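OmpA family protein (Klebsiella pneumoniae subsp. pneumoniae, PDB 7RJJ) probably tethers the outer membrane to the cell wall through this peptidoglycan-binding, OmpA-like domain, which holds D-alanine in the crystal. Local coordinates at residues Ile7-Met12 against Met35-Arg40; Trp20-Lys23 against Arg29-Ser32; Glu69-Trp74 against Val112-Val117. All coordinates share one frame; numbering follows the deposited sequence. Where two conformers were deposited one is given.

Contact 1. Residues Ile7-Met12 against Met35-Arg40; sequences IRLDSM and MDIKAR
Leu9 meets Asp36 and Ile37 through the two branches of its isobutyl group, which can be traced outward from the backbone. CB, on a bond directed toward helix 27-38, carries CG anti to the carbonyl carbon (chi1 -54°), and the fork divides there. CD2 lies 3.6 Å from CB of Asp36 and also borders that carboxylate, so an apolar methyl runs alongside the stem of an acid, the two side chains sliding past each other in opposite directions. CD1 touches the same Asp36 CB more loosely and lies 4.3 Å from CG1 of Ile37, a lighter apolar contact.

Polar atoms are joined through solvent. One water accepts from Asp10 N at 2.9 Å and donates to Asp36 OD2 at 3.0 Å, linking the backbone just beyond Leu9 to the acid on the helix.

At the other end, Ile7 and Arg40 cross at about a right angle. NH2 of Arg40 approaches Ile7 CG1 at 3.5 Å and Ile7 CD1 at 3.6 Å, on an oblique path; bends at chi2 and chi3 carry the guanidinium there.

Backbone bonds from Ile7 and Leu9 to strand 112-117 fix the edge of the sheet against which the helix lies. The contact therefore joins sheet edge and helix end mainly by dispersion: Asp36 contributes its CB and, through the water, its carboxylate, whereas Arg40 lays a guanidinium nitrogen against Ile7.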
ATOM      1  N   ILE A   7      -9.418  -5.028  -9.586  1.00 23.82           N
ATOM      2  CA  ILE A   7      -9.192  -6.109  -8.583  1.00 24.99           C
ATOM      3  C   ILE A   7      -8.584  -5.456  -7.343  1.00 22.55           C
ATOM      4  O   ILE A   7      -7.549  -4.816  -7.476  1.00 19.61           O
ATOM      5  CB  ILE A   7      -8.284  -7.220  -9.152  1.00 25.67           C
ATOM      6  CG1 ILE A   7      -8.846  -7.813 -10.446  1.00 28.42           C
ATOM      7  CG2 ILE A   7      -8.005  -8.296  -8.109  1.00 26.89           C
ATOM      8  CD1 ILE A   7     -10.241  -8.378 -10.321  1.00 31.10           C
ATOM      9  N   ARG A   8      -9.223  -5.604  -6.186  1.00 24.21           N
ATOM     10  CA  ARG A   8      -8.663  -5.009  -4.942  1.00 23.78           C
ATOM     11  C   ARG A   8      -7.944  -6.114  -4.173  1.00 23.08           C
ATOM     12  O   ARG A   8      -8.569  -7.161  -3.934  1.00 24.85           O
ATOM     13  CB  ARG A   8      -9.772  -4.323  -4.140  1.00 27.24           C
ATOM     14  CG  ARG A   8     -10.305  -3.097  -4.861  1.00 30.62           C
ATOM     15  CD  ARG A   8     -11.541  -2.451  -4.283  1.00 35.77           C
ATOM     16  NE  ARG A   8     -11.850  -1.288  -5.112  1.00 39.46           N
ATOM     17  CZ  ARG A   8     -12.469  -1.326  -6.291  1.00 41.74           C
ATOM     18  NH1 ARG A   8     -12.682  -0.199  -6.952  1.00 42.14           N
ATOM     19  NH2 ARG A   8     -12.861  -2.479  -6.811  1.00 45.06           N
ATOM     20  N   LEU A   9      -6.662  -5.914  -3.868  1.00 20.36           N
ATOM     21  CA  LEU A   9      -5.923  -6.941  -3.100  1.00 21.03           C
ATOM     22  C   LEU A   9      -6.221  -6.720  -1.619  1.00 21.16           C
ATOM     23  O   LEU A   9      -6.770  -5.675  -1.301  1.00 20.52           O
ATOM     24  CB  LEU A   9      -4.430  -6.844  -3.407  1.00 19.55           C
ATOM     25  CG  LEU A   9      -4.075  -6.912  -4.892  1.00 19.57           C
ATOM     26  CD1 LEU A   9      -2.571  -7.013  -5.078  1.00 19.35           C
ATOM     27  CD2 LEU A   9      -4.781  -8.075  -5.564  1.00 22.00           C
ATOM     28  N   ASP A  10      -5.935  -7.699  -0.765  1.00 23.38           N
ATOM     29  CA  ASP A  10      -6.203  -7.500   0.683  1.00 24.77           C
ATOM     30  C   ASP A  10      -5.283  -6.399   1.221  1.00 22.69           C
ATOM     31  O   ASP A  10      -4.151  -6.294   0.736  1.00 21.48           O
ATOM     32  CB  ASP A  10      -6.029  -8.799   1.470  1.00 27.96           C
ATOM     33  CG  ASP A  10      -7.116  -9.824   1.205  1.00 31.18           C
ATOM     34  OD1 ASP A  10      -7.422 -10.069   0.026  1.00 33.82           O
ATOM     35  OD2 ASP A  10      -7.693 -10.314   2.186  1.00 35.48           O
ATOM     36  N   SER A  11      -5.775  -5.621   2.191  1.00 23.14           N
ATOM     37  CA  SER A  11      -5.000  -4.545   2.862  1.00 21.39           C
ATOM     38  C   SER A  11      -3.766  -5.144   3.527  1.00 20.54           C
ATOM     39  O   SER A  11      -3.806  -6.293   3.958  1.00 20.94           O
ATOM     40  CB  SER A  11      -5.854  -3.850   3.895  1.00 23.90           C
ATOM     41  OG  SER A  11      -5.170  -2.726   4.427  1.00 24.88           O
HETATM   42  N   MSE A  12      -2.700  -4.345   3.655  1.00 18.58           N
HETATM   43  CA  MSE A  12      -1.454  -4.788   4.266  1.00 18.87           C
HETATM   44  C   MSE A  12      -1.006  -3.772   5.317  1.00 18.73           C
HETATM   45  O   MSE A  12      -0.481  -2.714   4.976  1.00 17.93           O
HETATM   46  CB  MSE A  12      -0.364  -4.958   3.197  1.00 18.75           C
HETATM   47  CG  MSE A  12      -0.541  -6.173   2.292  1.00 19.53           C
HETATM   48 SE   MSE A  12       0.938  -6.324   0.992  0.80 19.21          SE
HETATM   49  CE  MSE A  12       0.820  -4.583   0.115  1.00 16.61           C
HETATM   50  N   MSE A  35       2.132 -12.233  -5.849  0.50 22.63           N
HETATM   51  CA  MSE A  35       1.582 -13.326  -6.634  0.50 25.03           C
HETATM   52  C   MSE A  35       0.316 -12.851  -7.354  0.50 24.29           C
HETATM   53  O   MSE A  35       0.137 -13.123  -8.553  0.50 24.96           O
HETATM   54  CB  MSE A  35       1.362 -14.556  -5.747  0.50 27.45           C
HETATM   55  CG  MSE A  35       2.517 -15.533  -5.807  0.50 30.16           C
HETATM   56 SE   MSE A  35       2.595 -16.745  -4.277  0.50 33.29          SE
HETATM   57  CE  MSE A  35       1.668 -16.083  -2.680  0.50 31.87           C
ATOM     58  N   ASP A  36      -0.532 -12.093  -6.645  1.00 23.16           N
ATOM     59  CA  ASP A  36      -1.749 -11.557  -7.242  1.00 23.09           C
ATOM     60  C   ASP A  36      -1.381 -10.619  -8.406  1.00 21.52           C
ATOM     61  O   ASP A  36      -2.086 -10.647  -9.431  1.00 21.52           O
ATOM     62  CB  ASP A  36      -2.618 -10.826  -6.215  1.00 22.93           C
ATOM     63  CG  ASP A  36      -3.234 -11.726  -5.151  1.00 24.82           C
ATOM     64  OD1 ASP A  36      -3.407 -12.913  -5.422  1.00 27.31           O
ATOM     65  OD2 ASP A  36      -3.530 -11.220  -4.052  1.00 25.74           O
ATOM     66  N   ILE A  37      -0.313  -9.832  -8.244  1.00 19.64           N
ATOM     67  CA  ILE A  37       0.180  -8.907  -9.313  1.00 19.11           C
ATOM     68  C   ILE A  37       0.700  -9.730 -10.503  1.00 20.94           C
ATOM     69  O   ILE A  37       0.366  -9.367 -11.665  1.00 20.91           O
ATOM     70  CB  ILE A  37       1.256  -7.943  -8.761  1.00 17.57           C
ATOM     71  CG1 ILE A  37       0.614  -6.857  -7.895  1.00 16.39           C
ATOM     72  CG2 ILE A  37       2.090  -7.339  -9.887  1.00 17.55           C
ATOM     73  CD1 ILE A  37       1.561  -6.109  -6.983  1.00 15.68           C
ATOM     74  N   LYS A  38       1.438 -10.811 -10.225  1.00 22.42           N
ATOM     75  CA  LYS A  38       2.058 -11.636 -11.293  1.00 24.99           C
ATOM     76  C   LYS A  38       0.972 -12.316 -12.129  1.00 26.54           C
ATOM     77  O   LYS A  38       1.232 -12.547 -13.315  1.00 27.96           O
ATOM     78  CB  LYS A  38       3.035 -12.652 -10.690  1.00 27.25           C
ATOM     79  CG  LYS A  38       4.277 -12.035 -10.061  1.00 26.93           C
ATOM     80  CD  LYS A  38       5.213 -11.419 -11.066  1.00 27.76           C
ATOM     81  CE  LYS A  38       6.361 -10.673 -10.426  1.00 27.58           C
ATOM     82  NZ  LYS A  38       7.391 -10.303 -11.431  1.00 28.20           N
ATOM     83  N   ALA A  39      -0.203 -12.560 -11.548  1.00 26.46           N
ATOM     84  CA  ALA A  39      -1.290 -13.237 -12.289  1.00 28.90           C
ATOM     85  C   ALA A  39      -1.974 -12.260 -13.250  1.00 28.69           C
ATOM     86  O   ALA A  39      -2.765 -12.734 -14.081  1.00 29.83           O
ATOM     87  CB  ALA A  39      -2.278 -13.837 -11.321  1.00 29.81           C
ATOM     88  N   ARG A  40      -1.676 -10.955 -13.153  1.00 26.77           N
ATOM     89  CA  ARG A  40      -2.349  -9.985 -14.056  1.00 26.63           C
ATOM     90  C   ARG A  40      -1.300  -9.080 -14.701  1.00 23.92           C
ATOM     91  O   ARG A  40      -1.258  -7.882 -14.455  1.00 21.37           O
ATOM     92  CB  ARG A  40      -3.437  -9.232 -13.287  1.00 27.28           C
ATOM     93  CG  ARG A  40      -4.141 -10.102 -12.252  1.00 30.53           C
ATOM     94  CD  ARG A  40      -5.623  -9.884 -12.062  1.00 32.73           C
ATOM     95  NE  ARG A  40      -6.334 -10.428 -13.212  1.00 38.66           N
ATOM     96  CZ  ARG A  40      -7.604 -10.836 -13.217  1.00 41.18           C
ATOM     97  NH1 ARG A  40      -8.139 -11.308 -14.331  1.00 43.34           N
ATOM     98  NH2 ARG A  40      -8.329 -10.798 -12.111  1.00 42.56           N
TER
HETATM   99  O   HOH W   1      -5.587 -10.184  -2.184  1.00 25.84           O

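Contact 2. Residues Trp20-Lys23 against Arg29-Ser32; sequences WVLK and RLVS
Leu30 and Leu22 bury the most surface here, and they meet through one methyl each: CD1 of Leu22 lies 3.9 Å from CD1 of Leu30. Both CB atoms are directed at the opposite segment, yet the nearest CA atoms, those of Leu22 and Leu30, remain 9.5 Å apart, which shows that the side chains span the gap. The two leucines share one shape, with CG anti to the carbonyl carbon (chi1 -64° in Leu22 and -71° in Leu30), and their side chains cross obliquely, giving a narrow apolar touch. Leu14 borders both of them, and Trp74 of helix 57-77 packs against both as well, so the pair belongs to a larger apolar cluster.

Lys23 is the third main contributor. Its CG sits between the backbone N and the carbonyl carbon (chi1 74°), and from there the chain runs fully extended to bring CE to 3.8 Å from NH2 of Arg29. The approach is oblique to the guanidinium. Lys23 NZ and Arg29 NH2 are 4.4 Å apart, a proximity of like charges that probably costs some energy. Arg29 NH2 has a hydrogen bond to the carbonyl oxygen of Gly25, in the short link between the segments, which helps to fix the guanidinium.

Local in sequence, the arrangement folds the segment before helix 27-38 back over the helix's first turns. It belongs to the OmpA C-terminal-like fold, in which this loop, continuing from the D-alanine pocket residues Thr17 and Gly18, lies between helices 27-38 and 57-77.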
ATOM      1  N   TRP A  20       7.836   4.404   7.521  1.00 27.10           N
ATOM      2  CA  TRP A  20       7.387   4.043   6.155  1.00 25.86           C
ATOM      3  C   TRP A  20       8.174   2.814   5.697  1.00 26.29           C
ATOM      4  O   TRP A  20       7.861   2.292   4.622  1.00 26.53           O
ATOM      5  CB  TRP A  20       7.515   5.229   5.185  1.00 26.20           C
ATOM      6  CG  TRP A  20       8.898   5.788   5.047  1.00 28.20           C
ATOM      7  CD1 TRP A  20       9.871   5.399   4.168  1.00 28.93           C
ATOM      8  CD2 TRP A  20       9.462   6.868   5.810  1.00 30.80           C
ATOM      9  NE1 TRP A  20      11.006   6.144   4.349  1.00 30.55           N
ATOM     10  CE2 TRP A  20      10.780   7.063   5.339  1.00 32.29           C
ATOM     11  CE3 TRP A  20       8.987   7.679   6.847  1.00 32.33           C
ATOM     12  CZ2 TRP A  20      11.621   8.042   5.870  1.00 35.58           C
ATOM     13  CZ3 TRP A  20       9.818   8.642   7.374  1.00 35.10           C
ATOM     14  CH2 TRP A  20      11.119   8.820   6.890  1.00 36.74           C
ATOM     15  N   VAL A  21       9.164   2.391   6.488  1.00 28.22           N
ATOM     16  CA  VAL A  21       9.939   1.157   6.164  1.00 29.10           C
ATOM     17  C   VAL A  21       9.031  -0.042   6.437  1.00 27.36           C
ATOM     18  O   VAL A  21       8.161   0.063   7.330  1.00 26.33           O
ATOM     19  CB  VAL A  21      11.245   1.055   6.972  1.00 32.13           C
ATOM     20  CG1 VAL A  21      12.266   2.089   6.520  1.00 34.00           C
ATOM     21  CG2 VAL A  21      10.988   1.140   8.471  1.00 34.06           C
ATOM     22  N   LEU A  22       9.207  -1.117   5.668  1.00 27.22           N
ATOM     23  CA  LEU A  22       8.363  -2.331   5.844  1.00 26.62           C
ATOM     24  C   LEU A  22       8.806  -3.046   7.126  1.00 29.34           C
ATOM     25  O   LEU A  22       9.908  -3.610   7.128  1.00 30.66           O
ATOM     26  CB  LEU A  22       8.499  -3.182   4.580  1.00 25.40           C
ATOM     27  CG  LEU A  22       7.958  -2.500   3.320  1.00 22.78           C
ATOM     28  CD1 LEU A  22       8.414  -3.210   2.058  1.00 22.71           C
ATOM     29  CD2 LEU A  22       6.443  -2.402   3.366  1.00 20.66           C
ATOM     30  N   LYS A  23       7.966  -2.989   8.172  1.00 30.22           N
ATOM     31  CA  LYS A  23       8.297  -3.549   9.516  1.00 33.39           C
ATOM     32  C   LYS A  23       8.644  -5.034   9.426  1.00 33.16           C
ATOM     33  O   LYS A  23       8.260  -5.729   8.484  1.00 31.58           O
ATOM     34  CB  LYS A  23       7.129  -3.386  10.500  1.00 34.80           C
ATOM     35  CG  LYS A  23       5.951  -4.326  10.274  1.00 35.71           C
ATOM     36  CD  LYS A  23       4.838  -4.217  11.310  1.00 37.96           C
ATOM     37  CE  LYS A  23       3.709  -5.186  11.022  1.00 39.14           C
ATOM     38  NZ  LYS A  23       2.622  -5.103  12.022  1.00 42.16           N
ATOM     39  N   ARG A  29       2.896 -11.300   3.636  1.00 24.18           N
ATOM     40  CA  ARG A  29       1.799 -10.452   3.078  1.00 22.69           C
ATOM     41  C   ARG A  29       2.251  -9.791   1.772  1.00 20.59           C
ATOM     42  O   ARG A  29       1.404  -9.643   0.838  1.00 19.25           O
ATOM     43  CB  ARG A  29       1.354  -9.403   4.103  1.00 23.13           C
ATOM     44  CG  ARG A  29       0.419  -9.948   5.172  1.00 25.37           C
ATOM     45  CD  ARG A  29       0.226  -8.998   6.337  1.00 26.65           C
ATOM     46  NE  ARG A  29       1.435  -8.887   7.146  1.00 28.41           N
ATOM     47  CZ  ARG A  29       1.527  -8.219   8.295  1.00 30.28           C
ATOM     48  NH1 ARG A  29       0.475  -7.582   8.786  1.00 30.57           N
ATOM     49  NH2 ARG A  29       2.675  -8.199   8.954  1.00 31.88           N
ATOM     50  N   LEU A  30       3.530  -9.421   1.690  1.00 19.83           N
ATOM     51  CA  LEU A  30       4.060  -8.808   0.443  1.00 18.28           C
ATOM     52  C   LEU A  30       4.069  -9.844  -0.678  1.00 18.62           C
ATOM     53  O   LEU A  30       3.607  -9.519  -1.809  1.00 17.30           O
ATOM     54  CB  LEU A  30       5.471  -8.281   0.706  1.00 18.52           C
ATOM     55  CG  LEU A  30       5.548  -7.046   1.595  1.00 18.06           C
ATOM     56  CD1 LEU A  30       6.985  -6.802   2.047  1.00 19.14           C
ATOM     57  CD2 LEU A  30       4.981  -5.830   0.878  1.00 16.62           C
ATOM     58  N   VAL A  31       4.611 -11.034  -0.391  1.00 20.42           N
ATOM     59  CA  VAL A  31       4.690 -12.102  -1.425  1.00 21.62           C
ATOM     60  C   VAL A  31       3.262 -12.394  -1.911  1.00 21.80           C
ATOM     61  O   VAL A  31       3.082 -12.569  -3.158  1.00 22.08           O
ATOM     62  CB  VAL A  31       5.429 -13.354  -0.902  1.00 23.91           C
ATOM     63  CG1 VAL A  31       5.247 -14.552  -1.822  1.00 25.46           C
ATOM     64  CG2 VAL A  31       6.914 -13.076  -0.679  1.00 24.44           C
ATOM     65  N   SER A  32       2.285 -12.393  -0.983  1.00 22.06           N
ATOM     66  CA  SER A  32       0.882 -12.708  -1.363  1.00 22.93           C
ATOM     67  C   SER A  32       0.363 -11.691  -2.394  1.00 21.17           C
ATOM     68  O   SER A  32      -0.273 -12.117  -3.403  1.00 21.58           O
ATOM     69  CB  SER A  32      -0.004 -12.775  -0.149  1.00 23.86           C
ATOM     70  OG  SER A  32      -1.336 -13.051  -0.538  1.00 25.15           O
TER

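Contact 3. Residues Glu69-Trp74 against Val112-Val117; sequences ESVRDW and VEISLV
Val71 of helix 57-77 and Val112 of strand 112-117 meet tip to tip, both CB atoms directed across the interface. The closest approach is CG2 of Val71 to CG2 of Val112, at 3.8 Å. CG2 of Val71 is also 3.9 Å from CG1 of Val112, so this one methyl sits against both branches of its partner. The other branch of Val71, CG1, is placed anti to the backbone N (chi1 171°) and turns along the strand to meet CD1 of Ile114 at 4.1 Å. Val112 and Ile114 are two residues apart and present the same side of the strand, which lets a single helical residue contact both. All three are buried, and the interaction between them is apolar throughout.

Further out, the helix is held by its own backbone bonds, among them Asp73 N to Glu69 O at 2.8 Å. Beside the contact, where Arg72 also packs on Phe86 and Val88 of strand 86-90, its guanidinium grips Asp73 side-on: NE and NH2 both donate to OD1 of Asp73, at 3.2 and 3.1 Å, and that oxygen lies 1° out of the guanidinium plane. This salt bridge between sequence neighbours steadies the guanidinium, with CA of Glu69 against one face, offset toward its rim.

The strand is positioned by backbone bonds on both flanks, Val112 and Ile114 pairing with Met12 and Leu9, Glu113 and Ser115 with Ala48 and Val46. Strand 112-117 is thus an interior strand of the sheet. Helix 57-77 packs against it, with Val47 and Ile45 of strand 43-49 beside Val112 and Ile114, and helix 27-38 reaches Ile114 through Ser33 and Trp74 through Leu34.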
ATOM      1  N   GLU A  69       5.206   4.225  -1.582  1.00 13.69           N
ATOM      2  CA  GLU A  69       6.505   4.129  -2.311  1.00 14.94           C
ATOM      3  C   GLU A  69       7.338   2.947  -1.782  1.00 15.43           C
ATOM      4  O   GLU A  69       8.017   2.319  -2.607  1.00 15.59           O
ATOM      5  CB  GLU A  69       7.269   5.444  -2.218  1.00 16.73           C
ATOM      6  CG  GLU A  69       6.599   6.563  -2.991  1.00 17.17           C
ATOM      7  CD  GLU A  69       7.214   7.933  -2.771  1.00 19.62           C
ATOM      8  OE1 GLU A  69       8.053   8.067  -1.858  1.00 21.96           O
ATOM      9  OE2 GLU A  69       6.838   8.868  -3.497  1.00 21.29           O
ATOM     10  N   SER A  70       7.317   2.678  -0.471  1.00 16.20           N
ATOM     11  CA  SER A  70       8.088   1.530   0.095  1.00 17.26           C
ATOM     12  C   SER A  70       7.583   0.213  -0.514  1.00 16.30           C
ATOM     13  O   SER A  70       8.418  -0.641  -0.855  1.00 17.08           O
ATOM     14  CB  SER A  70       8.024   1.481   1.602  1.00 18.34           C
ATOM     15  OG  SER A  70       8.715   2.574   2.190  1.00 20.25           O
ATOM     16  N   VAL A  71       6.259   0.046  -0.598  1.00 15.17           N
ATOM     17  CA  VAL A  71       5.636  -1.177  -1.188  1.00 14.52           C
ATOM     18  C   VAL A  71       5.943  -1.211  -2.688  1.00 14.58           C
ATOM     19  O   VAL A  71       6.370  -2.273  -3.161  1.00 14.75           O
ATOM     20  CB  VAL A  71       4.131  -1.240  -0.872  1.00 13.56           C
ATOM     21  CG1 VAL A  71       3.422  -2.342  -1.633  1.00 13.28           C
ATOM     22  CG2 VAL A  71       3.891  -1.401   0.619  1.00 14.25           C
ATOM     23  N   ARG A  72       5.793  -0.085  -3.390  1.00 14.47           N
ATOM     24  CA  ARG A  72       6.138  -0.058  -4.837  1.00 15.50           C
ATOM     25  C   ARG A  72       7.586  -0.529  -4.994  1.00 16.40           C
ATOM     26  O   ARG A  72       7.828  -1.477  -5.774  1.00 16.74           O
ATOM     27  CB  ARG A  72       5.995   1.349  -5.432  1.00 15.94           C
ATOM     28  CG  ARG A  72       6.527   1.488  -6.852  1.00 17.55           C
ATOM     29  CD  ARG A  72       6.755   2.935  -7.227  1.00 19.52           C
ATOM     30  NE  ARG A  72       7.824   3.495  -6.409  1.00 21.57           N
ATOM     31  CZ  ARG A  72       8.019   4.784  -6.185  1.00 22.10           C
ATOM     32  NH1 ARG A  72       7.200   5.686  -6.693  1.00 23.09           N
ATOM     33  NH2 ARG A  72       9.012   5.165  -5.399  1.00 23.96           N
ATOM     34  N   ASP A  73       8.495   0.064  -4.222  1.00 17.24           N
ATOM     35  CA  ASP A  73       9.946  -0.257  -4.311  1.00 19.03           C
ATOM     36  C   ASP A  73      10.182  -1.752  -4.060  1.00 18.97           C
ATOM     37  O   ASP A  73      11.012  -2.349  -4.772  1.00 19.34           O
ATOM     38  CB  ASP A  73      10.777   0.561  -3.317  1.00 21.04           C
ATOM     39  CG  ASP A  73      10.868   2.050  -3.600  1.00 22.32           C
ATOM     40  OD1 ASP A  73      10.284   2.509  -4.601  1.00 21.61           O
ATOM     41  OD2 ASP A  73      11.542   2.742  -2.796  1.00 25.32           O
ATOM     42  N   TRP A  74       9.475  -2.337  -3.090  1.00 18.21           N
ATOM     43  CA  TRP A  74       9.671  -3.783  -2.811  1.00 18.91           C
ATOM     44  C   TRP A  74       9.209  -4.606  -4.015  1.00 18.73           C
ATOM     45  O   TRP A  74       9.928  -5.486  -4.490  1.00 19.69           O
ATOM     46  CB  TRP A  74       8.935  -4.195  -1.534  1.00 18.62           C
ATOM     47  CG  TRP A  74       9.253  -5.584  -1.073  1.00 19.89           C
ATOM     48  CD1 TRP A  74      10.180  -5.942  -0.136  1.00 21.68           C
ATOM     49  CD2 TRP A  74       8.644  -6.807  -1.526  1.00 19.87           C
ATOM     50  NE1 TRP A  74      10.172  -7.297   0.044  1.00 22.75           N
ATOM     51  CE2 TRP A  74       9.257  -7.858  -0.810  1.00 21.85           C
ATOM     52  CE3 TRP A  74       7.653  -7.120  -2.462  1.00 18.86           C
ATOM     53  CZ2 TRP A  74       8.899  -9.193  -1.001  1.00 22.83           C
ATOM     54  CZ3 TRP A  74       7.299  -8.439  -2.647  1.00 19.80           C
ATOM     55  CH2 TRP A  74       7.918  -9.461  -1.928  1.00 21.84           C
ATOM     56  N   VAL A 112      -1.110  -0.202   3.455  1.00 13.57           N
ATOM     57  CA  VAL A 112      -1.135   0.060   1.992  1.00 12.83           C
ATOM     58  C   VAL A 112      -2.198  -0.860   1.377  1.00 13.44           C
ATOM     59  O   VAL A 112      -2.326  -2.016   1.830  1.00 14.51           O
ATOM     60  CB  VAL A 112       0.253  -0.131   1.357  1.00 12.89           C
ATOM     61  CG1 VAL A 112       0.161  -0.415  -0.134  1.00 12.35           C
ATOM     62  CG2 VAL A 112       1.170   1.045   1.650  1.00 13.04           C
ATOM     63  N   GLU A 113      -2.958  -0.319   0.429  1.00 13.95           N
ATOM     64  CA  GLU A 113      -4.015  -1.016  -0.338  1.00 15.47           C
ATOM     65  C   GLU A 113      -3.566  -1.032  -1.803  1.00 14.17           C
ATOM     66  O   GLU A 113      -3.006  -0.001  -2.247  1.00 13.92           O
ATOM     67  CB  GLU A 113      -5.343  -0.261  -0.233  1.00 17.89           C
ATOM     68  CG  GLU A 113      -5.880  -0.085   1.179  1.00 20.97           C
ATOM     69  CD  GLU A 113      -6.507  -1.310   1.818  1.00 25.27           C
ATOM     70  OE1 GLU A 113      -6.523  -2.392   1.164  1.00 28.24           O
ATOM     71  OE2 GLU A 113      -7.016  -1.175   2.965  1.00 29.86           O
ATOM     72  N   ILE A 114      -3.748  -2.151  -2.496  1.00 13.86           N
ATOM     73  CA  ILE A 114      -3.362  -2.250  -3.934  1.00 13.57           C
ATOM     74  C   ILE A 114      -4.617  -2.564  -4.753  1.00 13.90           C
ATOM     75  O   ILE A 114      -5.409  -3.450  -4.346  1.00 14.58           O
ATOM     76  CB  ILE A 114      -2.243  -3.292  -4.145  1.00 14.19           C
ATOM     77  CG1 ILE A 114      -0.963  -2.893  -3.407  1.00 13.96           C
ATOM     78  CG2 ILE A 114      -1.978  -3.513  -5.629  1.00 14.62           C
ATOM     79  CD1 ILE A 114       0.126  -3.940  -3.426  1.00 15.26           C
ATOM     80  N   SER A 115      -4.817  -1.805  -5.830  1.00 13.43           N
ATOM     81  CA  SER A 115      -5.940  -2.060  -6.762  1.00 14.48           C
ATOM     82  C   SER A 115      -5.338  -2.302  -8.147  1.00 14.56           C
ATOM     83  O   SER A 115      -4.433  -1.525  -8.523  1.00 14.11           O
ATOM     84  CB  SER A 115      -6.908  -0.921  -6.794  1.00 14.78           C
ATOM     85  OG  SER A 115      -7.479  -0.702  -5.519  1.00 15.12           O
ATOM     86  N   LEU A 116      -5.781  -3.347  -8.847  1.00 15.61           N
ATOM     87  CA  LEU A 116      -5.259  -3.621 -10.219  1.00 16.08           C
ATOM     88  C   LEU A 116      -6.296  -3.095 -11.223  1.00 17.08           C
ATOM     89  O   LEU A 116      -7.469  -3.493 -11.145  1.00 18.28           O
ATOM     90  CB  LEU A 116      -4.963  -5.112 -10.360  1.00 17.35           C
ATOM     91  CG  LEU A 116      -4.122  -5.715  -9.232  1.00 16.97           C
ATOM     92  CD1 LEU A 116      -3.917  -7.207  -9.438  1.00 18.94           C
ATOM     93  CD2 LEU A 116      -2.786  -5.011  -9.103  1.00 15.53           C
ATOM     94  N   VAL A 117      -5.872  -2.180 -12.094  1.00 16.83           N
ATOM     95  CA  VAL A 117      -6.806  -1.493 -13.026  1.00 18.29           C
ATOM     96  C   VAL A 117      -6.473  -1.914 -14.453  1.00 19.59           C
ATOM     97  O   VAL A 117      -5.388  -1.648 -14.950  1.00 18.85           O
ATOM     98  CB  VAL A 117      -6.719   0.032 -12.834  1.00 17.58           C
ATOM     99  CG1 VAL A 117      -7.691   0.763 -13.731  1.00 19.46           C
ATOM    100  CG2 VAL A 117      -6.924   0.418 -11.373  1.00 16.63           C
TER

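Overall arrangement
Contacts 1 and 3 each set a helix against the mixed sheet, while contact 2 lays a loop on helix 27-38. Contact 2 is nested within the chain loop that contact 1 closes, and contact 3 follows both in sequence. Contacts 1 and 2 share helix 27-38, their centres 13 Å apart; contacts 1 and 3 reach neighbouring strands, 7-8 and 112-117, with centres 9 Å apart. Contacts 2 and 3, 10 Å between centres, are joined by Trp20 O and Ser70 OG at 2.6 Å. Met12 also bridges, touching Leu30 and Ile114. The contacts thus adjoin one another, contact 3 being the buried one. The side chains of Lys23 and Val112, each about 11 Å from the bound D-alanine, are not among the pocket residues.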